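Local atomic coordinates of Alpha/beta hydrolase fold protein (Chitinophaga pinensis, PDB entry 4PW0), a protein that probably hydrolyses an as yet unidentified substrate, as a member of the alpha/beta hydrolase fold family. Residues R25-S30 with I68-G73; I127-I132 with Y278-Y283. All coordinates share one frame; numbering follows the deposited sequence. Where two conformers were deposited one is given.

In the fold
Both contacts hang on the same mixed sheet of an alpha/beta hydrolase fold, and they come in series along the chain: contact 1 is complete before contact 2 opens. Contact 1 pairs strand 24-31 with strand 66-69 near one side of the sheet, where the antiparallel early strands meet the parallel ones. Contact 2 lies past strands 39-42 and 104-109, where the C-terminal helix 269-282 packs on strand 127-133. Their centres are 22 Å apart and their nearest atoms about 11 Å, so they do not touch. Contact 1 thus ties the N-terminal strands to the sheet, while contact 2 fastens the end of the chain to it.

Contact 1 (R25-S30 with I68-G73); sequences RYAYRS and IFDNKG
Tyr26 turns the edge of its ring to the backbone carbonyl of Asp70, with CD1 3.5 Å from Asp70 O and that oxygen in the ring plane. The ring gets there because CG stands anti to the carbonyl carbon (chi1 -70°), which swings the phenol along the neighbouring chain. Its far end passes obliquely across the Lys72 side chain, Tyr26 OH lying 3.6 Å from Lys72 CE; the hydroxyl itself is hydrogen-bonded to Glu94 of helix 85-98. Tyr28 and Phe69 form a non-hydrogen-bonded pair and touch CB to CB at 3.8 Å. Beyond CB both rings lead away from the partner strand, and that of Phe69 stacks on Phe95 of the same helix. This is an antiparallel join at the N-terminal side of the alpha/beta hydrolase sheet, between strands 24-31 and 66-69. Arg29 and Ile68, the hydrogen-bonded pair next along, send their side chains to the other face, Arg29 CB resting 3.9 Å from Ile68 CG1. The arginine then extends away to a salt bridge with Asp50. Two bonds link their backbones: Arg29 N to Ile68 O at 2.8 Å, nearly straight, and Ile68 N to Arg29 O at 3.1 Å, more bent. Asp70 N adds a 2.9 Å bond to Ala27 O. Just beyond, Asn71 folds OD1 back onto Lys72 N, which sits in the amide plane on a lone pair, 2.8 Å away.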
ATOM      1  N   ARG A  25     -37.153   6.956  -5.868  1.00 25.07           N
ATOM      2  CA  ARG A  25     -36.384   7.744  -6.831  0.60 24.30           C
ATOM      3  C   ARG A  25     -34.947   7.790  -6.326  1.00 23.18           C
ATOM      4  O   ARG A  25     -34.708   8.331  -5.252  1.00 26.99           O
ATOM      5  CB  ARG A  25     -36.900   9.185  -6.911  0.60 28.03           C
ATOM      6  CG  ARG A  25     -35.984  10.161  -7.655  0.60 34.63           C
ATOM      7  CD  ARG A  25     -36.055  11.633  -7.196  0.60 37.54           C
ATOM      8  NE  ARG A  25     -36.163  11.823  -5.739  0.60 44.36           N
ATOM      9  CZ  ARG A  25     -35.968  12.975  -5.082  0.60 49.77           C
ATOM     10  NH1 ARG A  25     -35.547  14.085  -5.705  0.60 42.26           N
ATOM     11  NH2 ARG A  25     -36.130  13.000  -3.752  0.60 64.67           N
ATOM     12  N   TYR A  26     -34.025   7.183  -7.066  1.00 23.20           N
ATOM     13  CA  TYR A  26     -32.578   7.239  -6.761  1.00 20.66           C
ATOM     14  C   TYR A  26     -31.905   8.315  -7.587  1.00 21.89           C
ATOM     15  O   TYR A  26     -32.031   8.321  -8.824  1.00 23.59           O
ATOM     16  CB  TYR A  26     -31.918   5.896  -7.017  1.00 21.05           C
ATOM     17  CG  TYR A  26     -32.310   4.811  -6.047  1.00 19.85           C
ATOM     18  CD1 TYR A  26     -31.606   4.610  -4.855  1.00 21.46           C
ATOM     19  CD2 TYR A  26     -33.361   3.961  -6.320  1.00 24.04           C
ATOM     20  CE1 TYR A  26     -31.964   3.621  -3.981  1.00 22.90           C
ATOM     21  CE2 TYR A  26     -33.720   2.943  -5.440  1.00 23.32           C
ATOM     22  CZ  TYR A  26     -33.007   2.761  -4.271  1.00 22.54           C
ATOM     23  OH  TYR A  26     -33.353   1.808  -3.332  1.00 23.90           O
ATOM     24  N   ALA A  27     -31.174   9.194  -6.894  1.00 20.39           N
ATOM     25  CA  ALA A  27     -30.359  10.206  -7.506  1.00 20.92           C
ATOM     26  C   ALA A  27     -28.917   9.678  -7.694  1.00 20.00           C
ATOM     27  O   ALA A  27     -28.339   9.045  -6.798  1.00 20.25           O
ATOM     28  CB  ALA A  27     -30.335  11.468  -6.647  1.00 21.64           C
ATOM     29  N   TYR A  28     -28.333   9.954  -8.861  1.00 18.62           N
ATOM     30  CA  TYR A  28     -27.010   9.471  -9.164  1.00 18.70           C
ATOM     31  C   TYR A  28     -26.345  10.327 -10.210  1.00 21.03           C
ATOM     32  O   TYR A  28     -26.990  11.169 -10.864  1.00 21.79           O
ATOM     33  CB  TYR A  28     -27.059   8.010  -9.613  1.00 19.11           C
ATOM     34  CG  TYR A  28     -27.656   7.804 -10.993  1.00 21.10           C
ATOM     35  CD1 TYR A  28     -29.035   7.752 -11.165  1.00 22.37           C
ATOM     36  CD2 TYR A  28     -26.852   7.652 -12.114  1.00 21.92           C
ATOM     37  CE1 TYR A  28     -29.581   7.531 -12.439  1.00 23.49           C
ATOM     38  CE2 TYR A  28     -27.387   7.463 -13.373  1.00 26.33           C
ATOM     39  CZ  TYR A  28     -28.757   7.386 -13.509  1.00 24.89           C
ATOM     40  OH  TYR A  28     -29.270   7.200 -14.787  1.00 31.89           O
ATOM     41  N   ARG A  29     -25.060  10.125 -10.343  1.00 19.77           N
ATOM     42  CA  ARG A  29     -24.259  10.703 -11.421  1.00 19.90           C
ATOM     43  C   ARG A  29     -23.356   9.669 -12.037  1.00 21.10           C
ATOM     44  O   ARG A  29     -22.886   8.732 -11.379  1.00 21.61           O
ATOM     45  CB  ARG A  29     -23.470  11.934 -10.955  1.00 19.85           C
ATOM     46  CG  ARG A  29     -24.270  12.987 -10.248  1.00 20.92           C
ATOM     47  CD  ARG A  29     -23.481  14.223  -9.897  1.00 23.72           C
ATOM     48  NE  ARG A  29     -24.208  15.113  -9.037  1.00 23.65           N
ATOM     49  CZ  ARG A  29     -23.706  15.830  -8.042  1.00 22.24           C
ATOM     50  NH1 ARG A  29     -22.408  15.746  -7.731  1.00 23.26           N
ATOM     51  NH2 ARG A  29     -24.506  16.584  -7.336  1.00 22.28           N
ATOM     52  N   SER A  30     -23.117   9.817 -13.327  1.00 21.25           N
ATOM     53  CA  SER A  30     -22.241   8.945 -14.075  1.00 21.09           C
ATOM     54  C   SER A  30     -21.112   9.785 -14.648  1.00 23.23           C
ATOM     55  O   SER A  30     -21.347  10.790 -15.354  1.00 24.95           O
ATOM     56  CB  SER A  30     -22.989   8.195 -15.176  1.00 23.89           C
ATOM     57  OG  SER A  30     -22.157   7.281 -15.835  1.00 26.62           O
ATOM     58  N   ILE A  68     -21.617   7.391  -8.928  1.00 19.00           N
ATOM     59  CA  ILE A  68     -21.868   7.830  -7.559  1.00 17.37           C
ATOM     60  C   ILE A  68     -23.360   7.954  -7.387  1.00 17.37           C
ATOM     61  O   ILE A  68     -24.073   8.364  -8.339  1.00 19.56           O
ATOM     62  CB  ILE A  68     -21.119   9.131  -7.179  1.00 17.77           C
ATOM     63  CG1 ILE A  68     -21.342  10.270  -8.204  1.00 18.65           C
ATOM     64  CG2 ILE A  68     -19.623   8.847  -6.990  1.00 18.71           C
ATOM     65  CD1 ILE A  68     -20.831  11.617  -7.748  1.00 20.78           C
ATOM     66  N   PHE A  69     -23.879   7.570  -6.243  1.00 16.88           N
ATOM     67  CA  PHE A  69     -25.309   7.589  -6.001  1.00 17.99           C
ATOM     68  C   PHE A  69     -25.668   7.887  -4.580  1.00 18.04           C
ATOM     69  O   PHE A  69     -24.880   7.611  -3.656  1.00 17.49           O
ATOM     70  CB  PHE A  69     -25.971   6.265  -6.461  1.00 18.99           C
ATOM     71  CG  PHE A  69     -25.760   5.102  -5.524  1.00 17.51           C
ATOM     72  CD1 PHE A  69     -24.525   4.442  -5.454  1.00 17.39           C
ATOM     73  CD2 PHE A  69     -26.778   4.668  -4.734  1.00 18.50           C
ATOM     74  CE1 PHE A  69     -24.351   3.386  -4.574  1.00 18.02           C
ATOM     75  CE2 PHE A  69     -26.626   3.607  -3.855  1.00 19.13           C
ATOM     76  CZ  PHE A  69     -25.394   2.960  -3.771  1.00 18.66           C
ATOM     77  N   ASP A  70     -26.888   8.379  -4.373  1.00 17.58           N
ATOM     78  CA  ASP A  70     -27.470   8.488  -3.064  1.00 17.34           C
ATOM     79  C   ASP A  70     -28.318   7.253  -2.807  1.00 18.70           C
ATOM     80  O   ASP A  70     -29.270   6.940  -3.576  1.00 18.97           O
ATOM     81  CB  ASP A  70     -28.322   9.711  -2.900  1.00 18.10           C
ATOM     82  CG  ASP A  70     -27.557  11.013  -2.784  1.00 20.14           C
ATOM     83  OD1 ASP A  70     -26.453  11.031  -2.196  1.00 19.30           O
ATOM     84  OD2 ASP A  70     -28.104  12.076  -3.278  1.00 20.12           O
ATOM     85  N   ASN A  71     -27.993   6.497  -1.778  1.00 17.68           N
ATOM     86  CA  ASN A  71     -28.815   5.364  -1.399  1.00 18.02           C
ATOM     87  C   ASN A  71     -30.199   5.879  -0.898  1.00 18.12           C
ATOM     88  O   ASN A  71     -30.404   7.069  -0.698  1.00 18.47           O
ATOM     89  CB  ASN A  71     -28.050   4.506  -0.388  1.00 18.09           C
ATOM     90  CG  ASN A  71     -28.402   3.024  -0.471  1.00 18.58           C
ATOM     91  OD1 ASN A  71     -29.543   2.633  -0.802  1.00 20.30           O
ATOM     92  ND2 ASN A  71     -27.407   2.160  -0.203  1.00 18.58           N
ATOM     93  N   LYS A  72     -31.141   4.952  -0.653  1.00 18.68           N
ATOM     94  CA  LYS A  72     -32.524   5.279  -0.366  1.00 19.41           C
ATOM     95  C   LYS A  72     -32.595   6.268   0.798  1.00 19.41           C
ATOM     96  O   LYS A  72     -31.956   6.100   1.842  1.00 18.43           O
ATOM     97  CB  LYS A  72     -33.269   3.999  -0.013  1.00 19.82           C
ATOM     98  CG  LYS A  72     -34.750   4.234   0.285  1.00 21.85           C
ATOM     99  CD  LYS A  72     -35.472   2.941   0.651  1.00 23.21           C
ATOM    100  CE  LYS A  72     -35.656   2.028  -0.529  1.00 26.17           C
ATOM    101  NZ  LYS A  72     -36.433   0.811  -0.087  1.00 29.29           N
ATOM    102  N   GLY A  73     -33.330   7.356   0.582  1.00 18.79           N
ATOM    103  CA  GLY A  73     -33.551   8.373   1.574  1.00 19.95           C
ATOM    104  C   GLY A  73     -32.480   9.433   1.750  1.00 19.13           C
ATOM    105  O   GLY A  73     -32.675  10.399   2.461  1.00 20.68           O
TER

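Contact 2 (I127-I132 with Y278-Y283); sequences IRKIII and YFLDSY
In this alpha/beta hydrolase fold helix 278-282, the end of helix 269-282, runs antiparallel (176°) to strand 129-132, and Lys129 reaches its last turn. The lysine chain is extended beyond CG, with Lys129 CD over one face of the Phe279 ring, toward its rim. Lys129 NZ hydrogen-bonds two helix carbonyls, Phe279 O at 2.8 Å, in the carbonyl plane, and Leu280 O at 3.0 Å, from above the plane, and an oxygen of the chain's terminal carboxylate, Tyr283 O at 2.7 Å, on a lone pair. Arg128, bent at chi3 (65°), brings NH2 to the same Leu280 O in a weak bond, while water 1 joins NH1 to that oxygen; the arginine's stronger partner is Asp105. Deeper in, Ile131 sets CG1 3.9 Å from Phe279 CE2 and CD1 4.0 Å from Leu280 CD2, crossing the leucine at about a right angle. With an alanine here instead of Lys129, the terminal carboxylate of Tyr283 would probably lose a positive partner, and the carbonyls of Phe279 and Leu280 a donor. The ammonium probably balances the charge of that carboxylate, the helix-end carbonyls adding to the negative field around it.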
ATOM      1  N   ILE A 127     -19.905  -8.763  -8.561  1.00 20.38           N
ATOM      2  CA  ILE A 127     -18.760  -7.895  -8.241  1.00 18.80           C
ATOM      3  C   ILE A 127     -17.472  -8.532  -8.776  1.00 18.75           C
ATOM      4  O   ILE A 127     -17.244  -9.742  -8.594  1.00 20.92           O
ATOM      5  CB  ILE A 127     -18.678  -7.679  -6.718  1.00 20.14           C
ATOM      6  CG1 ILE A 127     -19.866  -6.819  -6.259  1.00 21.91           C
ATOM      7  CG2 ILE A 127     -17.364  -6.992  -6.336  1.00 20.52           C
ATOM      8  CD1 ILE A 127     -20.012  -6.712  -4.766  1.00 23.56           C
ATOM      9  N   ARG A 128     -16.632  -7.718  -9.407  1.00 18.90           N
ATOM     10  CA  ARG A 128     -15.328  -8.139  -9.826  1.00 19.24           C
ATOM     11  C   ARG A 128     -14.270  -7.805  -8.747  1.00 18.74           C
ATOM     12  O   ARG A 128     -13.796  -8.717  -8.055  1.00 20.53           O
ATOM     13  CB  ARG A 128     -14.999  -7.547 -11.179  1.00 19.95           C
ATOM     14  CG  ARG A 128     -13.696  -8.091 -11.721  1.00 21.64           C
ATOM     15  CD  ARG A 128     -13.237  -7.429 -13.013  1.00 24.27           C
ATOM     16  NE  ARG A 128     -12.908  -6.024 -12.832  1.00 21.79           N
ATOM     17  CZ  ARG A 128     -12.005  -5.349 -13.536  1.00 24.40           C
ATOM     18  NH1 ARG A 128     -11.318  -5.937 -14.524  1.00 34.56           N
ATOM     19  NH2 ARG A 128     -11.761  -4.069 -13.232  1.00 28.27           N
ATOM     20  N   LYS A 129     -13.930  -6.515  -8.608  1.00 18.86           N
ATOM     21  CA  LYS A 129     -12.928  -6.115  -7.603  1.00 16.39           C
ATOM     22  C   LYS A 129     -13.566  -5.158  -6.604  1.00 16.26           C
ATOM     23  O   LYS A 129     -14.543  -4.463  -6.907  1.00 17.44           O
ATOM     24  CB  LYS A 129     -11.755  -5.408  -8.285  1.00 16.95           C
ATOM     25  CG  LYS A 129     -11.011  -6.309  -9.287  1.00 19.51           C
ATOM     26  CD  LYS A 129      -9.786  -5.625  -9.879  1.00 19.92           C
ATOM     27  CE  LYS A 129      -9.155  -6.400 -10.974  1.00 24.05           C
ATOM     28  NZ  LYS A 129      -7.958  -5.844 -11.592  1.00 19.58           N
ATOM     29  N   ILE A 130     -12.951  -5.114  -5.426  1.00 15.95           N
ATOM     30  CA  ILE A 130     -13.480  -4.351  -4.291  1.00 15.34           C
ATOM     31  C   ILE A 130     -12.401  -3.421  -3.735  1.00 14.87           C
ATOM     32  O   ILE A 130     -11.270  -3.850  -3.496  1.00 15.84           O
ATOM     33  CB  ILE A 130     -13.902  -5.315  -3.169  1.00 16.18           C
ATOM     34  CG1 ILE A 130     -14.915  -6.342  -3.690  1.00 17.64           C
ATOM     35  CG2 ILE A 130     -14.402  -4.597  -1.935  1.00 17.19           C
ATOM     36  CD1 ILE A 130     -15.230  -7.423  -2.673  1.00 19.44           C
ATOM     37  N   ILE A 131     -12.787  -2.162  -3.479  1.00 14.79           N
ATOM     38  CA  ILE A 131     -11.938  -1.209  -2.741  1.00 14.48           C
ATOM     39  C   ILE A 131     -12.681  -0.820  -1.464  1.00 14.29           C
ATOM     40  O   ILE A 131     -13.850  -0.435  -1.533  1.00 14.55           O
ATOM     41  CB  ILE A 131     -11.643   0.041  -3.572  1.00 14.68           C
ATOM     42  CG1 ILE A 131     -10.990  -0.340  -4.896  1.00 16.02           C
ATOM     43  CG2 ILE A 131     -10.772   1.008  -2.774  1.00 15.44           C
ATOM     44  CD1 ILE A 131     -11.288   0.644  -6.004  1.00 21.49           C
ATOM     45  N   ILE A 132     -11.998  -0.924  -0.321  1.00 14.12           N
ATOM     46  CA  ILE A 132     -12.530  -0.577   0.988  1.00 13.55           C
ATOM     47  C   ILE A 132     -11.641   0.526   1.545  1.00 13.77           C
ATOM     48  O   ILE A 132     -10.437   0.317   1.691  1.00 14.90           O
ATOM     49  CB  ILE A 132     -12.560  -1.769   1.955  1.00 14.57           C
ATOM     50  CG1 ILE A 132     -13.450  -2.870   1.427  1.00 15.98           C
ATOM     51  CG2 ILE A 132     -12.983  -1.308   3.353  1.00 15.67           C
ATOM     52  CD1 ILE A 132     -13.358  -4.162   2.197  1.00 17.36           C
ATOM     53  N   TYR A 278      -4.164   1.336 -10.776  1.00 16.99           N
ATOM     54  CA  TYR A 278      -3.446   0.138 -11.038  1.00 18.31           C
ATOM     55  C   TYR A 278      -4.215  -1.115 -10.616  1.00 17.62           C
ATOM     56  O   TYR A 278      -4.306  -2.131 -11.341  1.00 18.39           O
ATOM     57  CB  TYR A 278      -2.019   0.142 -10.412  1.00 18.72           C
ATOM     58  CG  TYR A 278      -1.277  -1.115 -10.735  1.00 18.95           C
ATOM     59  CD1 TYR A 278      -0.566  -1.236 -11.946  1.00 20.85           C
ATOM     60  CD2 TYR A 278      -1.362  -2.229  -9.931  1.00 19.10           C
ATOM     61  CE1 TYR A 278       0.031  -2.428 -12.258  1.00 21.09           C
ATOM     62  CE2 TYR A 278      -0.789  -3.443 -10.279  1.00 19.96           C
ATOM     63  CZ  TYR A 278      -0.080  -3.515 -11.462  1.00 22.03           C
ATOM     64  OH  TYR A 278       0.459  -4.739 -11.832  1.00 24.29           O
ATOM     65  N   PHE A 279      -4.731  -1.075  -9.388  1.00 16.57           N
ATOM     66  CA  PHE A 279      -5.475  -2.190  -8.876  1.00 16.54           C
ATOM     67  C   PHE A 279      -6.609  -2.591  -9.833  1.00 17.61           C
ATOM     68  O   PHE A 279      -6.736  -3.747 -10.177  1.00 18.58           O
ATOM     69  CB  PHE A 279      -6.011  -1.847  -7.493  1.00 16.22           C
ATOM     70  CG  PHE A 279      -6.972  -2.863  -6.925  1.00 16.20           C
ATOM     71  CD1 PHE A 279      -6.523  -4.106  -6.491  1.00 16.40           C
ATOM     72  CD2 PHE A 279      -8.313  -2.577  -6.807  1.00 15.92           C
ATOM     73  CE1 PHE A 279      -7.406  -5.035  -5.948  1.00 16.83           C
ATOM     74  CE2 PHE A 279      -9.206  -3.491  -6.267  1.00 16.45           C
ATOM     75  CZ  PHE A 279      -8.742  -4.709  -5.845  1.00 16.77           C
ATOM     76  N   LEU A 280      -7.411  -1.626 -10.237  1.00 16.89           N
ATOM     77  CA  LEU A 280      -8.557  -1.940 -11.107  1.00 17.86           C
ATOM     78  C   LEU A 280      -8.142  -2.362 -12.508  1.00 18.93           C
ATOM     79  O   LEU A 280      -8.746  -3.305 -13.048  1.00 20.83           O
ATOM     80  CB  LEU A 280      -9.494  -0.764 -11.178  1.00 17.77           C
ATOM     81  CG  LEU A 280     -10.195  -0.405  -9.873  1.00 18.01           C
ATOM     82  CD1 LEU A 280     -11.025   0.835 -10.083  1.00 20.40           C
ATOM     83  CD2 LEU A 280     -11.051  -1.555  -9.335  1.00 19.05           C
ATOM     84  N   ASP A 281      -7.119  -1.716 -13.057  1.00 18.41           N
ATOM     85  CA  ASP A 281      -6.780  -2.005 -14.447  0.60 18.91           C
ATOM     86  C   ASP A 281      -5.914  -3.225 -14.603  1.00 20.43           C
ATOM     87  O   ASP A 281      -6.002  -3.897 -15.643  1.00 24.45           O
ATOM     88  CB  ASP A 281      -6.175  -0.774 -15.106  0.60 23.50           C
ATOM     89  CG  ASP A 281      -7.184   0.335 -15.260  0.60 30.32           C
ATOM     90  OD1 ASP A 281      -8.397   0.029 -15.245  0.60 32.55           O
ATOM     91  OD2 ASP A 281      -6.778   1.509 -15.383  0.60 34.45           O
ATOM     92  N   SER A 282      -5.119  -3.563 -13.572  1.00 19.20           N
ATOM     93  CA  SER A 282      -4.066  -4.528 -13.765  1.00 20.57           C
ATOM     94  C   SER A 282      -3.907  -5.654 -12.766  1.00 22.04           C
ATOM     95  O   SER A 282      -3.341  -6.690 -13.121  1.00 24.07           O
ATOM     96  CB  SER A 282      -2.751  -3.762 -13.874  1.00 22.39           C
ATOM     97  OG  SER A 282      -2.696  -2.909 -15.003  1.00 25.90           O
ATOM     98  N   TYR A 283      -4.320  -5.480 -11.510  1.00 20.00           N
ATOM     99  CA  TYR A 283      -4.032  -6.508 -10.531  1.00 19.93           C
ATOM    100  C   TYR A 283      -4.836  -7.790 -10.778  1.00 23.46           C
ATOM    101  O   TYR A 283      -6.076  -7.695 -10.974  1.00 25.66           O
ATOM    102  CB  TYR A 283      -4.288  -5.981  -9.107  1.00 18.24           C
ATOM    103  CG  TYR A 283      -4.032  -7.038  -8.082  1.00 17.75           C
ATOM    104  CD1 TYR A 283      -2.740  -7.429  -7.756  1.00 18.75           C
ATOM    105  CD2 TYR A 283      -5.092  -7.692  -7.437  1.00 18.73           C
ATOM    106  CE1 TYR A 283      -2.528  -8.450  -6.867  1.00 18.57           C
ATOM    107  CE2 TYR A 283      -4.879  -8.712  -6.535  1.00 19.12           C
ATOM    108  CZ  TYR A 283      -3.595  -9.107  -6.254  1.00 18.74           C
ATOM    109  OH  TYR A 283      -3.323 -10.146  -5.390  1.00 19.88           O
ATOM    110  OXT TYR A 283      -4.288  -8.921 -10.767  1.00 23.02           O
TER
HETATM  111  O   HOH W   1      -9.303  -4.361 -15.809  1.00 37.85           O
HETATM  112  O   HOH W   2     -10.428  -2.392 -15.696  1.00 50.59           O
HETATM  113  O   HOH W   3      -7.638  -6.515 -14.363  1.00 35.75           O